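Local atomic coordinates of FrpC operon protein (Neisseria meningitidis, PDB entry 5EDF), a protein that is of unknown function but binds the RTX protein FrpC, is regulated by iron and may take part in adhesion of the bacterium. Residues Thr4-Glu10 against Thr44-Thr50; Gly33-Tyr38 against Leu60-Val65. All coordinates share one frame; numbering follows the deposited sequence.

Interaction 1. Residues Thr4-Glu10 against Thr44-Thr50; sequences TSFNNPE and TKWLSDT
The Trp46 indole meets Asn8 O at its edge, near the ring plane, while Glu10 CA and Pro9 O approach it obliquely; Glu10 CA lies 3.7 Å from Trp46 NE1. The Phe6 ring meets the backbone where Trp46 joins Leu47 obliquely, and its CE1 packs against Leu47 CD1. The contact is built on a classic beta bulge, in which Asn7 and Asn8 both face Trp46 and join the N-terminal residues 4-10 to residues 44-50, running in roughly the opposite sense. The evidence is a reciprocal pair: Asn8 N donates to Trp46 O at 3.1 Å, and Trp46 N returns a bond to Asn8 O at 3.0 Å. Beyond the bulge, Ser48 N bonds to Ser5 O at 3.0 Å. The extra residue is held by a side chain instead: Asn7 N, too poorly angled for Trp46 O, donates to Ser48 OG at 2.8 Å, an oxygen that chi1 of 52° sets between its own backbone N and carbonyl carbon. A water links Glu10 N to Thr44 O, which are too far apart to bond directly. The Glu10 end is tied into the fold, its carboxylate meeting Tyr79, Gln81 and Lys84. Separately, Trp46 NE1 donates to Ala43 O, which helps to fix the indole. The Asn8 side chain points toward the partner chain; its ND2 reaches Leu47 O at 3.0 Å, with the bond bent to 141°, and also gives a proton to a second water that accepts from Asp49 N.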
# COMPACT_ATOMS: atom_id res chain seq x y z
N THR A 4 -3.24 -19.74 -16.89
CA THR A 4 -2.51 -18.47 -16.82
C THR A 4 -1.82 -18.23 -18.14
O THR A 4 -1.41 -19.19 -18.82
CB THR A 4 -1.47 -18.47 -15.67
OG1 THR A 4 -2.12 -18.77 -14.43
CG2 THR A 4 -0.79 -17.12 -15.54
N SER A 5 -1.75 -16.97 -18.53
CA SER A 5 -1.12 -16.52 -19.75
C SER A 5 -0.29 -15.28 -19.45
O SER A 5 -0.72 -14.43 -18.65
CB SER A 5 -2.17 -16.16 -20.82
OG SER A 5 -3.10 -17.22 -21.01
N PHE A 6 0.85 -15.15 -20.12
CA PHE A 6 1.70 -13.99 -20.00
C PHE A 6 2.00 -13.42 -21.40
O PHE A 6 3.15 -13.26 -21.81
CB PHE A 6 2.99 -14.35 -19.27
CG PHE A 6 2.79 -14.87 -17.89
CD1 PHE A 6 2.83 -14.03 -16.79
CD2 PHE A 6 2.57 -16.22 -17.68
CE1 PHE A 6 2.63 -14.52 -15.51
CE2 PHE A 6 2.37 -16.73 -16.40
CZ PHE A 6 2.41 -15.87 -15.32
N ASN A 7 0.93 -13.12 -22.12
CA ASN A 7 1.01 -12.77 -23.54
C ASN A 7 1.19 -11.27 -23.81
O ASN A 7 1.25 -10.87 -24.97
CB ASN A 7 -0.28 -13.19 -24.30
CG ASN A 7 -0.59 -14.68 -24.22
OD1 ASN A 7 0.32 -15.50 -24.18
ND2 ASN A 7 -1.90 -15.02 -24.23
N ASN A 8 1.23 -10.44 -22.77
CA ASN A 8 1.34 -8.99 -22.96
C ASN A 8 2.81 -8.56 -23.00
O ASN A 8 3.64 -9.15 -22.32
CB ASN A 8 0.59 -8.20 -21.88
CG ASN A 8 -0.91 -8.16 -22.09
OD1 ASN A 8 -1.40 -8.12 -23.22
ND2 ASN A 8 -1.67 -8.17 -20.98
N PRO A 9 3.09 -7.51 -23.79
CA PRO A 9 4.45 -6.97 -23.91
C PRO A 9 4.84 -6.17 -22.68
O PRO A 9 4.01 -5.73 -21.91
CB PRO A 9 4.32 -6.05 -25.13
CG PRO A 9 2.91 -5.53 -25.06
CD PRO A 9 2.13 -6.75 -24.62
N GLU A 10 6.13 -5.95 -22.52
CA GLU A 10 6.62 -4.99 -21.53
C GLU A 10 5.87 -3.67 -21.71
O GLU A 10 5.78 -3.18 -22.81
CB GLU A 10 8.11 -4.75 -21.78
CG GLU A 10 8.75 -3.83 -20.76
CD GLU A 10 10.14 -3.38 -21.10
OE1 GLU A 10 10.71 -3.75 -22.16
OE2 GLU A 10 10.71 -2.60 -20.31
N THR A 44 9.73 -9.21 -19.30
CA THR A 44 9.49 -9.14 -20.76
C THR A 44 8.18 -9.82 -21.15
O THR A 44 7.68 -9.64 -22.27
CB THR A 44 10.66 -9.72 -21.62
OG1 THR A 44 10.74 -11.15 -21.44
CG2 THR A 44 11.95 -9.05 -21.27
N LYS A 45 7.61 -10.61 -20.25
CA LYS A 45 6.32 -11.23 -20.53
C LYS A 45 5.40 -10.90 -19.36
O LYS A 45 5.73 -11.19 -18.21
CB LYS A 45 6.44 -12.74 -20.70
CG LYS A 45 7.26 -13.14 -21.92
CD LYS A 45 7.42 -14.65 -21.99
CE LYS A 45 8.23 -15.08 -23.22
NZ LYS A 45 9.64 -14.53 -23.29
N TRP A 46 4.27 -10.29 -19.65
CA TRP A 46 3.39 -9.75 -18.62
C TRP A 46 2.06 -10.47 -18.66
O TRP A 46 1.55 -10.80 -19.74
CB TRP A 46 3.20 -8.24 -18.80
CG TRP A 46 4.41 -7.45 -18.37
CD1 TRP A 46 5.63 -7.48 -18.92
CD2 TRP A 46 4.49 -6.55 -17.24
NE1 TRP A 46 6.51 -6.65 -18.23
CE2 TRP A 46 5.82 -6.08 -17.19
CE3 TRP A 46 3.58 -6.12 -16.27
CZ2 TRP A 46 6.25 -5.21 -16.20
CZ3 TRP A 46 4.04 -5.22 -15.29
CH2 TRP A 46 5.33 -4.79 -15.28
N LEU A 47 1.50 -10.66 -17.49
CA LEU A 47 0.20 -11.31 -17.30
C LEU A 47 -0.79 -10.73 -18.29
O LEU A 47 -0.88 -9.51 -18.47
CB LEU A 47 -0.35 -11.07 -15.89
CG LEU A 47 -1.55 -11.93 -15.47
CD1 LEU A 47 -1.14 -13.37 -15.34
CD2 LEU A 47 -2.11 -11.42 -14.16
N SER A 48 -1.59 -11.62 -18.88
CA SER A 48 -2.64 -11.22 -19.80
C SER A 48 -3.93 -11.95 -19.50
O SER A 48 -3.91 -13.06 -18.99
CB SER A 48 -2.22 -11.56 -21.23
OG SER A 48 -1.79 -12.91 -21.40
N ASP A 49 -5.06 -11.35 -19.86
CA ASP A 49 -6.33 -12.10 -19.90
C ASP A 49 -6.11 -13.35 -20.79
O ASP A 49 -5.46 -13.30 -21.84
CB ASP A 49 -7.42 -11.21 -20.51
CG ASP A 49 -7.78 -10.03 -19.64
OD1 ASP A 49 -7.76 -10.14 -18.40
OD2 ASP A 49 -8.17 -9.00 -20.21
N THR A 50 -6.65 -14.48 -20.35
CA THR A 50 -6.48 -15.73 -21.06
C THR A 50 -7.73 -16.03 -21.91
O THR A 50 -8.83 -16.01 -21.39
CB THR A 50 -6.29 -16.88 -20.10
OG1 THR A 50 -5.09 -16.65 -19.33
CG2 THR A 50 -6.18 -18.22 -20.83
O HOH W 1 -4.64 -8.62 -20.83
O HOH W 2 8.14 -7.60 -23.86

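Interaction 2. Residues Gly33-Tyr38 against Leu60-Val65; sequences GYLARY and LIEISV
This is a turn packed onto a strand: residues 33-38, which end in a type I beta turn from Leu35 to Tyr38, lie against strand 61-70 of the large antiparallel sheet. Two direct hydrogen bonds fix the match. Ser64 N donates to Tyr34 O at 3.0 Å, and Ile63 CA closes on the same oxygen. Two residues earlier on the strand, Glu62 N points almost straight at Tyr38 OH, 3.0 Å away at 174°, so a phenol oxygen serves a main-chain N-H on the strand. The Tyr38 ring also receives Glu62 O at its edge, 3.3 Å from CE2. Water bridges fill in the rest, one joining Arg37 N to Glu62 O and Ser64 OG, another joining Tyr38 OH to Leu60 O. Arg37, extended from CG to NE, lays its guanidinium nearly parallel to the Glu62 carboxylate, the planes 4° apart. Its NE is 3.6 Å from Glu62 OE1, but the oxygen lies well out of the guanidinium plane, so the attraction is one of charge alone; the salt bridge of Arg37 NE to Asp100 is the stronger one. On the apolar side, Leu35 CD2 touches Ile63 CG2 at 4.1 Å, and Val65 CG1 meets the Tyr34 ring at its edge. Strands 18-23 and 26-31 pack on Leu35 and Ile61, helix 205-224 covers Tyr34, Ile63 and Val65, and strand 98-105 pairs with Ile61 and Ile63.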
# COMPACT_ATOMS: atom_id res chain seq x y z
N GLY A 33 0.41 -2.60 -15.79
CA GLY A 33 1.62 -2.10 -15.20
C GLY A 33 1.68 -2.09 -13.69
O GLY A 33 2.75 -1.94 -13.13
N TYR A 34 0.54 -2.31 -13.03
CA TYR A 34 0.51 -2.46 -11.57
C TYR A 34 0.76 -3.89 -11.13
O TYR A 34 0.70 -4.17 -9.95
CB TYR A 34 -0.86 -2.01 -11.05
CG TYR A 34 -1.08 -0.52 -11.18
CD1 TYR A 34 -0.39 0.39 -10.38
CD2 TYR A 34 -1.95 -0.01 -12.12
CE1 TYR A 34 -0.59 1.77 -10.51
CE2 TYR A 34 -2.16 1.34 -12.23
CZ TYR A 34 -1.48 2.23 -11.43
OH TYR A 34 -1.67 3.60 -11.57
N LEU A 35 1.06 -4.78 -12.07
CA LEU A 35 1.18 -6.23 -11.81
C LEU A 35 2.58 -6.77 -12.04
O LEU A 35 2.75 -7.89 -12.55
CB LEU A 35 0.15 -7.01 -12.64
CG LEU A 35 -1.32 -6.58 -12.42
CD1 LEU A 35 -2.20 -7.20 -13.52
CD2 LEU A 35 -1.81 -6.91 -11.03
N ALA A 36 3.60 -6.03 -11.63
CA ALA A 36 4.97 -6.41 -11.89
C ALA A 36 5.37 -7.78 -11.35
O ALA A 36 6.28 -8.44 -11.90
CB ALA A 36 5.96 -5.32 -11.40
N ARG A 37 4.74 -8.24 -10.27
CA ARG A 37 5.07 -9.59 -9.78
C ARG A 37 4.54 -10.72 -10.67
O ARG A 37 5.00 -11.88 -10.57
CB ARG A 37 4.58 -9.82 -8.36
CG ARG A 37 5.30 -9.01 -7.34
CD ARG A 37 4.75 -9.21 -5.94
NE ARG A 37 5.55 -8.60 -4.90
CZ ARG A 37 6.57 -9.17 -4.28
NH1 ARG A 37 6.96 -10.41 -4.60
NH2 ARG A 37 7.19 -8.52 -3.32
N TYR A 38 3.63 -10.38 -11.55
CA TYR A 38 2.96 -11.36 -12.42
C TYR A 38 3.57 -11.30 -13.80
O TYR A 38 2.90 -11.08 -14.80
CB TYR A 38 1.46 -11.06 -12.46
CG TYR A 38 0.74 -11.05 -11.14
CD1 TYR A 38 -0.10 -12.06 -10.78
CD2 TYR A 38 0.77 -9.95 -10.32
CE1 TYR A 38 -0.86 -12.02 -9.60
CE2 TYR A 38 0.03 -9.90 -9.16
CZ TYR A 38 -0.78 -10.92 -8.81
OH TYR A 38 -1.51 -10.87 -7.65
N LEU A 60 -6.74 -13.07 -3.53
CA LEU A 60 -6.00 -11.85 -3.26
C LEU A 60 -5.29 -11.42 -4.53
O LEU A 60 -4.98 -12.27 -5.39
CB LEU A 60 -4.98 -12.01 -2.11
CG LEU A 60 -3.71 -12.80 -2.41
CD1 LEU A 60 -2.61 -11.97 -3.01
CD2 LEU A 60 -3.20 -13.45 -1.10
N ILE A 61 -5.06 -10.12 -4.64
CA ILE A 61 -4.23 -9.53 -5.67
C ILE A 61 -3.15 -8.73 -4.98
O ILE A 61 -3.45 -8.02 -4.02
CB ILE A 61 -5.02 -8.56 -6.58
CG1 ILE A 61 -6.25 -9.26 -7.19
CG2 ILE A 61 -4.09 -8.00 -7.69
CD1 ILE A 61 -7.17 -8.27 -7.90
N GLU A 62 -1.91 -8.83 -5.44
CA GLU A 62 -0.80 -8.06 -4.89
C GLU A 62 -0.29 -7.16 -5.97
O GLU A 62 0.45 -7.59 -6.86
CB GLU A 62 0.32 -8.97 -4.35
CG GLU A 62 1.45 -8.20 -3.65
CD GLU A 62 2.49 -9.10 -3.06
OE1 GLU A 62 2.67 -10.25 -3.53
OE2 GLU A 62 3.16 -8.66 -2.09
N ILE A 63 -0.72 -5.91 -5.99
CA ILE A 63 -0.19 -4.92 -6.93
C ILE A 63 1.11 -4.35 -6.40
O ILE A 63 1.39 -4.43 -5.19
CB ILE A 63 -1.21 -3.80 -7.25
CG1 ILE A 63 -1.51 -2.91 -6.04
CG2 ILE A 63 -2.48 -4.39 -7.87
CD1 ILE A 63 -2.24 -1.59 -6.42
N SER A 64 1.90 -3.76 -7.28
CA SER A 64 3.17 -3.16 -6.90
C SER A 64 3.22 -1.77 -7.50
O SER A 64 2.94 -1.58 -8.67
CB SER A 64 4.35 -4.05 -7.34
OG SER A 64 4.28 -5.37 -6.83
N VAL A 65 3.56 -0.79 -6.68
CA VAL A 65 3.67 0.60 -7.11
C VAL A 65 5.03 1.20 -6.81
O VAL A 65 5.60 0.99 -5.72
CB VAL A 65 2.59 1.48 -6.50
CG1 VAL A 65 1.17 1.09 -6.97
CG2 VAL A 65 2.63 1.43 -4.96
O HOH W 3 2.69 -6.99 -8.53
O HOH W 4 -3.59 -12.58 -7.58

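How the interactions relate
Along the chain the four segments alternate, 4-10, 33-38, 44-50 and 60-65, so the two contacts interlock. Their centres lie 13 Å apart on the same side of the chain's centre, with interaction 1 farther out (24 Å from it) than interaction 2 (11 Å). They touch directly: Leu47 N is 3.1 Å from Tyr38 O, a probable hydrogen bond, and Trp46 CZ3 packs 3.7 Å from Ala36 CA. Leu47 and Leu35 both pack on Val19 and Phe21 of strand 18-23. Contacts thus pass from 4-10 through 44-50 and the 33-38 turn to strand 61-70, joining the chain's start to the nine-stranded sheet.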